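Local coordinates for protein agrin (PDB 1PZ7) that probably helps cluster acetylcholine receptors at the nerve-muscle synapse through its laminin G-like domain, with activity modulated by alternative splicing and calcium binding, at residues L150-M155 / G174-V179. Residues are numbered along the deposited sequence; the frame is centred on the assembly and turned at random.
Sequences LWLGGM and GCIRDV
Leu152 and Ile176 meet tip to tip in the protein interior, each reaching from its own strand. The CD1 methyl of Ile176 comes against the branch point of the leucine, 3.8 Å from Leu152 CG, and lies almost as near one of its methyls, with Ile176 CD1 to Leu152 CD1 at 3.9 Å. Leu152 CD2 also makes a looser touch on Val179 CG2, at 4.3 Å. The leucine fork therefore sits over the end of Ile176, and one of its methyls additionally grazes the valine.

Both main partners are extended toward this meeting. Leu152 carries CG anti to its backbone N (chi1 -168°), while Ile176 sets CG1 anti to its carbonyl carbon and continues straight through chi2 (177°), putting CD1 at the far end of the side chain. Ile176 and Val179 can face the same leucine although they are three residues apart, because Asp178 adopts a left-handed backbone conformation (phi 50°) that interrupts the simple alternation of the strand; Arg177 between them points away. All three touching residues are buried, and the two segments together bury a modest 148 Å². The touches run from carbon to carbon and no hydrogen bond joins the two segments, so the contact is plain apolar packing.

Leu188 rests on both Leu152 and Val179, and Leu54 touches both Ile176 and Val179, carrying the hydrophobic layer past the two segments. On one side, strand 149-152 is held between strands 23-26 and 63-68 of one antiparallel sheet; on the other, strand 175-181 pairs with 15-18 and 45-58 in the second. The contact thus packs one sheet against the other across the core of the laminin G beta sandwich.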
loop_
_atom_site.group_PDB
_atom_site.type_symbol
_atom_site.label_atom_id
_atom_site.label_comp_id
_atom_site.label_asym_id
_atom_site.label_seq_id
_atom_site.Cartn_x
_atom_site.Cartn_y
_atom_site.Cartn_z
ATOM N N LEU A 150 -1.429 2.399 -8.675
ATOM C CA LEU A 150 -1.180 2.406 -7.242
ATOM C C LEU A 150 -2.100 3.424 -6.584
ATOM O O LEU A 150 -2.209 4.560 -7.042
ATOM C CB LEU A 150 0.284 2.756 -6.969
ATOM C CG LEU A 150 0.672 3.007 -5.513
ATOM C CD1 LEU A 150 0.570 1.737 -4.721
ATOM C CD2 LEU A 150 2.082 3.579 -5.442
ATOM N N TRP A 151 -2.775 3.013 -5.517
ATOM C CA TRP A 151 -3.663 3.904 -4.784
ATOM C C TRP A 151 -3.191 4.033 -3.345
ATOM O O TRP A 151 -2.788 3.054 -2.732
ATOM C CB TRP A 151 -5.105 3.388 -4.818
ATOM C CG TRP A 151 -5.734 3.432 -6.178
ATOM C CD1 TRP A 151 -5.740 2.437 -7.110
ATOM C CD2 TRP A 151 -6.459 4.521 -6.756
ATOM N NE1 TRP A 151 -6.415 2.842 -8.234
ATOM C CE2 TRP A 151 -6.867 4.120 -8.044
ATOM C CE3 TRP A 151 -6.799 5.801 -6.320
ATOM C CZ2 TRP A 151 -7.597 4.946 -8.890
ATOM C CZ3 TRP A 151 -7.523 6.622 -7.164
ATOM C CH2 TRP A 151 -7.917 6.191 -8.434
ATOM N N LEU A 152 -3.249 5.247 -2.816
ATOM C CA LEU A 152 -2.822 5.507 -1.455
ATOM C C LEU A 152 -3.987 6.072 -0.650
ATOM O O LEU A 152 -4.702 6.945 -1.128
ATOM C CB LEU A 152 -1.669 6.506 -1.487
ATOM C CG LEU A 152 -0.852 6.760 -0.226
ATOM C CD1 LEU A 152 -0.095 5.521 0.195
ATOM C CD2 LEU A 152 0.111 7.906 -0.488
ATOM N N GLY A 153 -4.180 5.549 0.559
ATOM C CA GLY A 153 -5.204 6.027 1.475
ATOM C C GLY A 153 -6.605 5.508 1.224
ATOM O O GLY A 153 -7.526 5.769 1.994
ATOM N N GLY A 154 -6.776 4.769 0.140
ATOM C CA GLY A 154 -8.086 4.306 -0.245
ATOM C C GLY A 154 -8.025 3.785 -1.655
ATOM O O GLY A 154 -6.942 3.662 -2.233
ATOM N N MET A 155 -9.193 3.497 -2.209
ATOM C CA MET A 155 -9.290 2.844 -3.492
ATOM C C MET A 155 -10.507 3.320 -4.254
ATOM O O MET A 155 -11.539 3.603 -3.659
ATOM C CB MET A 155 -9.444 1.357 -3.220
ATOM C CG MET A 155 -9.075 0.466 -4.332
ATOM S SD MET A 155 -8.462 -0.992 -3.562
ATOM C CE MET A 155 -9.954 -1.765 -2.972
ATOM N N GLY A 174 -5.523 9.630 8.669
ATOM C CA GLY A 174 -4.230 9.858 9.285
ATOM C C GLY A 174 -3.328 10.611 8.333
ATOM O O GLY A 174 -3.800 11.284 7.416
ATOM N N CYS A 175 -2.023 10.506 8.548
ATOM C CA CYS A 175 -1.065 11.187 7.697
ATOM C C CYS A 175 -0.036 10.233 7.140
ATOM O O CYS A 175 0.286 9.222 7.768
ATOM C CB CYS A 175 -0.348 12.266 8.486
ATOM S SG CYS A 175 -1.444 13.538 9.126
ATOM N N ILE A 176 0.475 10.566 5.957
ATOM C CA ILE A 176 1.501 9.763 5.303
ATOM C C ILE A 176 2.609 10.668 4.788
ATOM O O ILE A 176 2.356 11.778 4.330
ATOM C CB ILE A 176 0.899 8.966 4.129
ATOM C CG1 ILE A 176 -0.250 8.085 4.631
ATOM C CG2 ILE A 176 1.981 8.129 3.450
ATOM C CD1 ILE A 176 -0.947 7.308 3.553
ATOM N N ARG A 177 3.842 10.184 4.863
ATOM C CA ARG A 177 4.983 10.910 4.326
ATOM C C ARG A 177 6.052 9.933 3.863
ATOM O O ARG A 177 6.050 8.761 4.242
ATOM C CB ARG A 177 5.572 11.854 5.377
ATOM C CG ARG A 177 6.370 11.153 6.464
ATOM C CD ARG A 177 6.734 12.046 7.643
ATOM N NE ARG A 177 7.560 11.327 8.612
ATOM C CZ ARG A 177 7.906 11.795 9.805
ATOM N NH1 ARG A 177 8.659 11.055 10.606
ATOM N NH2 ARG A 177 7.506 12.996 10.200
ATOM N N ASP A 178 6.952 10.435 3.028
ATOM C CA ASP A 178 8.127 9.691 2.572
ATOM C C ASP A 178 7.811 8.303 2.036
ATOM O O ASP A 178 8.321 7.284 2.523
ATOM C CB ASP A 178 9.146 9.612 3.707
ATOM C CG ASP A 178 9.707 10.968 4.067
ATOM O OD1 ASP A 178 10.171 11.147 5.212
ATOM O OD2 ASP A 178 9.735 11.917 3.253
ATOM N N VAL A 179 6.964 8.271 1.016
ATOM C CA VAL A 179 6.571 7.023 0.385
ATOM C C VAL A 179 7.564 6.663 -0.717
ATOM O O VAL A 179 7.781 7.441 -1.649
ATOM C CB VAL A 179 5.149 7.109 -0.202
ATOM C CG1 VAL A 179 4.738 5.783 -0.820
ATOM C CG2 VAL A 179 4.150 7.520 0.873
#